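Local structure of platelet inhibitor (Ancylostoma caninum, 4TPV) at residues M15-Y26 with N79-W89. The protein inhibits the aggregation of blood platelets and their adhesion to fibrinogen and collagen, possibly by binding platelet integrins. Residues are numbered along the deposited sequence; the frame is centred on the assembly and turned at random. Where two conformers were deposited one is given.
Sequences MREMFTELHNGY and NIPLEAGNSWW
F19 O is gripped by two donors, the backbone N of H23 and its ring atom ND1, which come from opposite faces of the carbonyl plane. The ND1 bond measures 2.9 Å, and F19 O lies in the plane of the imidazole. With NE2 bonded to Y137, the H23 ring is fixed at both nitrogens, and it turns its CE1 edge to W88. These residues belong to a CAP domain, an alpha-beta-alpha sandwich. Residues 15-26 of helix 13-34 run roughly parallel to 80-89, crossing at -28° with the segment axes 9.3 Å apart at closest. F19 also reaches C122 on strand 119-127, and W88 NE1 bonds V70 O, so both helices rest on the sheet. P81, in the first turn of helix 80-89, meets M15, M18 and F19. Its CB sits over the middle of the F19 ring in a CH-pi contact, 4.1 Å from the centroid. M18 CB meets P81 CG at 3.8 Å, while M15, bent at chi3, brings CE to I80 CB. N79 caps helix 80-89, with OD1 accepting from L82 N. One turn after P81, L22 CD2 packs on G85 CA, and Y26 OH lies over the G85 backbone, 3.2 Å from G85 C, without a hydrogen bond to G85 O. L22 CD1 touches L82 CD2 crosswise. At the far end W89 has CG anti to its backbone N (chi1 172°), which lays the indole alongside Y26. The Y26 ring and the benzo ring of W89 are offset and overlap little, with planes at 29°. Y26 is clasped between L22 O over one face and W89 CB over the other, and its CG lies 3.5 Å from W89 CE3.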
# COMPACT_ATOMS: atom_id res chain seq x y z
N MET A 15 -0.28 2.10 15.08
CA MET A 15 -0.76 1.26 14.00
C MET A 15 -0.53 1.88 12.62
O MET A 15 -0.30 1.16 11.65
CB MET A 15 -2.25 0.96 14.17
CG MET A 15 -2.57 0.19 15.45
SD MET A 15 -4.35 0.02 15.68
CE MET A 15 -4.75 -0.74 14.10
N ARG A 16 -0.63 3.21 12.52
CA ARG A 16 -0.36 3.88 11.25
C ARG A 16 1.06 3.57 10.83
O ARG A 16 1.32 3.22 9.69
CB ARG A 16 -0.59 5.40 11.35
CG ARG A 16 -2.03 5.77 11.63
CD ARG A 16 -2.19 7.26 11.83
NE ARG A 16 -3.60 7.61 11.93
CZ ARG A 16 -4.23 7.95 13.06
NH1 ARG A 16 -3.56 8.05 14.20
NH2 ARG A 16 -5.53 8.22 13.02
N GLU A 17 1.99 3.65 11.79
CA GLU A 17 3.38 3.32 11.53
C GLU A 17 3.54 1.85 11.16
O GLU A 17 4.28 1.52 10.24
CB GLU A 17 4.24 3.67 12.76
CG GLU A 17 5.72 3.69 12.49
CD GLU A 17 6.52 4.19 13.68
OE1 GLU A 17 6.13 3.88 14.83
OE2 GLU A 17 7.52 4.90 13.48
N MET A 18 2.82 0.96 11.84
CA MET A 18 2.89 -0.46 11.53
C MET A 18 2.43 -0.68 10.09
O MET A 18 3.09 -1.37 9.34
CB MET A 18 2.05 -1.29 12.50
CG MET A 18 2.65 -1.37 13.91
SD MET A 18 1.45 -2.07 15.05
CE MET A 18 2.28 -1.83 16.63
N PHE A 19 1.33 -0.05 9.69
CA PHE A 19 0.86 -0.21 8.32
C PHE A 19 1.91 0.26 7.31
O PHE A 19 2.18 -0.41 6.31
CB PHE A 19 -0.43 0.57 8.10
CG PHE A 19 -1.68 -0.19 8.44
CD1 PHE A 19 -2.09 -1.27 7.67
CD2 PHE A 19 -2.49 0.21 9.49
CE1 PHE A 19 -3.27 -1.95 7.97
CE2 PHE A 19 -3.66 -0.46 9.79
CZ PHE A 19 -4.05 -1.55 9.02
N THR A 20 2.50 1.42 7.56
CA THR A 20 3.44 2.01 6.62
C THR A 20 4.71 1.17 6.50
O THR A 20 5.17 0.89 5.40
CB THR A 20 3.81 3.43 7.04
OG1 THR A 20 2.60 4.18 7.26
CG2 THR A 20 4.67 4.11 5.96
N GLU A 21 5.27 0.78 7.64
CA GLU A 21 6.48 -0.04 7.62
C GLU A 21 6.27 -1.39 6.95
O GLU A 21 7.14 -1.87 6.20
CB GLU A 21 7.01 -0.26 9.04
CG GLU A 21 8.42 -0.87 9.10
CD GLU A 21 8.47 -2.37 8.85
OE1 GLU A 21 7.49 -3.08 9.19
OE2 GLU A 21 9.49 -2.84 8.30
N LEU A 22 5.12 -2.01 7.22
CA LEU A 22 4.81 -3.31 6.62
C LEU A 22 4.77 -3.20 5.10
O LEU A 22 5.41 -3.98 4.39
CB LEU A 22 3.48 -3.83 7.16
CG LEU A 22 3.23 -5.32 6.97
CD1 LEU A 22 4.27 -6.11 7.79
CD2 LEU A 22 1.81 -5.63 7.43
N HIS A 23 4.07 -2.19 4.59
CA HIS A 23 4.02 -1.97 3.15
C HIS A 23 5.40 -1.71 2.53
O HIS A 23 5.74 -2.26 1.49
CB HIS A 23 3.10 -0.79 2.80
CG HIS A 23 1.65 -1.13 2.77
ND1 HIS A 23 0.89 -1.29 3.92
CD2 HIS A 23 0.80 -1.32 1.73
CE1 HIS A 23 -0.35 -1.59 3.58
NE2 HIS A 23 -0.44 -1.61 2.26
N ASN A 24 6.19 -0.86 3.17
CA ASN A 24 7.50 -0.59 2.62
C ASN A 24 8.42 -1.83 2.65
O ASN A 24 9.16 -2.05 1.70
CB ASN A 24 8.13 0.59 3.35
CG ASN A 24 7.60 1.91 2.84
OD1 ASN A 24 7.28 2.03 1.66
ND2 ASN A 24 7.55 2.91 3.71
N GLY A 25 8.33 -2.64 3.70
CA GLY A 25 9.05 -3.91 3.72
C GLY A 25 8.62 -4.85 2.60
O GLY A 25 9.45 -5.55 2.00
N TYR A 26 7.31 -4.90 2.34
CA TYR A 26 6.80 -5.68 1.21
C TYR A 26 7.37 -5.15 -0.09
O TYR A 26 7.77 -5.89 -0.97
CB TYR A 26 5.28 -5.63 1.13
CG TYR A 26 4.50 -6.30 2.24
CD1 TYR A 26 5.06 -7.30 3.00
CD2 TYR A 26 3.19 -5.93 2.50
CE1 TYR A 26 4.33 -7.92 4.01
CE2 TYR A 26 2.46 -6.53 3.51
CZ TYR A 26 3.04 -7.52 4.25
OH TYR A 26 2.32 -8.11 5.25
N ASN A 79 -2.08 -9.10 14.99
CA ASN A 79 -2.62 -7.77 15.14
C ASN A 79 -3.22 -7.31 13.81
O ASN A 79 -3.12 -8.02 12.79
CB ASN A 79 -1.57 -6.79 15.68
CG ASN A 79 -0.54 -6.35 14.63
OD1 ASN A 79 -0.53 -6.81 13.49
ND2 ASN A 79 0.35 -5.46 15.05
N ILE A 80 -3.90 -6.17 13.83
CA ILE A 80 -4.69 -5.77 12.67
C ILE A 80 -3.83 -5.49 11.42
O ILE A 80 -4.12 -6.04 10.35
CB ILE A 80 -5.57 -4.56 13.03
CG1 ILE A 80 -6.62 -5.01 14.05
CG2 ILE A 80 -6.24 -3.98 11.80
CD1 ILE A 80 -7.59 -3.92 14.49
N PRO A 81 -2.75 -4.71 11.54
CA PRO A 81 -1.90 -4.49 10.37
C PRO A 81 -1.34 -5.79 9.77
O PRO A 81 -1.36 -5.94 8.55
CB PRO A 81 -0.78 -3.59 10.91
CG PRO A 81 -1.41 -2.87 12.05
CD PRO A 81 -2.34 -3.87 12.69
N LEU A 82 -0.87 -6.73 10.59
CA LEU A 82 -0.38 -7.99 10.05
C LEU A 82 -1.49 -8.86 9.48
O LEU A 82 -1.28 -9.51 8.45
CB LEU A 82 0.38 -8.80 11.11
CG LEU A 82 1.74 -8.19 11.47
CD1 LEU A 82 2.25 -8.87 12.73
CD2 LEU A 82 2.73 -8.38 10.30
N GLU A 83 -2.66 -8.88 10.12
CA GLU A 83 -3.77 -9.70 9.61
C GLU A 83 -4.14 -9.25 8.20
O GLU A 83 -4.24 -10.07 7.28
CB GLU A 83 -4.96 -9.64 10.58
CG GLU A 83 -6.05 -10.71 10.39
CD GLU A 83 -5.62 -12.13 10.77
OE1 GLU A 83 -4.95 -12.36 11.82
OE2 GLU A 83 -5.99 -13.05 10.02
N ALA A 84 -4.26 -7.94 7.99
CA ALA A 84 -4.57 -7.42 6.67
C ALA A 84 -3.38 -7.58 5.72
O ALA A 84 -3.55 -8.05 4.59
CB ALA A 84 -4.96 -5.94 6.76
N GLY A 85 -2.20 -7.16 6.16
CA GLY A 85 -1.03 -7.20 5.30
C GLY A 85 -0.78 -8.59 4.75
O GLY A 85 -0.51 -8.76 3.57
N ASN A 86 -0.89 -9.58 5.62
CA ASN A 86 -0.59 -10.95 5.20
C ASN A 86 -1.63 -11.48 4.22
O ASN A 86 -1.29 -12.20 3.26
CB ASN A 86 -0.47 -11.86 6.42
CG ASN A 86 0.92 -11.84 7.01
OD1 ASN A 86 1.79 -12.58 6.56
ND2 ASN A 86 1.14 -10.97 7.98
N SER A 87 -2.89 -11.14 4.43
CA SER A 87 -3.93 -11.55 3.49
C SER A 87 -3.65 -10.95 2.12
O SER A 87 -3.72 -11.65 1.12
CB SER A 87 -5.32 -11.13 3.98
OG SER A 87 -6.31 -11.72 3.16
N TRP A 88 -3.32 -9.66 2.08
CA TRP A 88 -3.05 -9.00 0.81
C TRP A 88 -1.74 -9.51 0.18
O TRP A 88 -1.68 -9.78 -1.02
CB TRP A 88 -3.01 -7.48 1.01
CG TRP A 88 -4.33 -6.94 1.50
CD1 TRP A 88 -5.53 -7.55 1.41
CD2 TRP A 88 -4.56 -5.70 2.19
NE1 TRP A 88 -6.52 -6.77 1.98
CE2 TRP A 88 -5.94 -5.62 2.47
CE3 TRP A 88 -3.73 -4.65 2.60
CZ2 TRP A 88 -6.52 -4.53 3.11
CZ3 TRP A 88 -4.30 -3.57 3.24
CH2 TRP A 88 -5.68 -3.52 3.50
N TRP A 89 -0.69 -9.64 0.98
CA TRP A 89 0.59 -10.13 0.44
C TRP A 89 0.47 -11.53 -0.18
O TRP A 89 1.11 -11.83 -1.19
CB TRP A 89 1.66 -10.14 1.54
CG TRP A 89 2.94 -10.82 1.09
CD1 TRP A 89 3.27 -12.13 1.27
CD2 TRP A 89 4.03 -10.23 0.37
NE1 TRP A 89 4.51 -12.39 0.73
CE2 TRP A 89 5.00 -11.23 0.17
CE3 TRP A 89 4.29 -8.94 -0.10
CZ2 TRP A 89 6.20 -10.99 -0.49
CZ3 TRP A 89 5.48 -8.70 -0.76
CH2 TRP A 89 6.42 -9.72 -0.95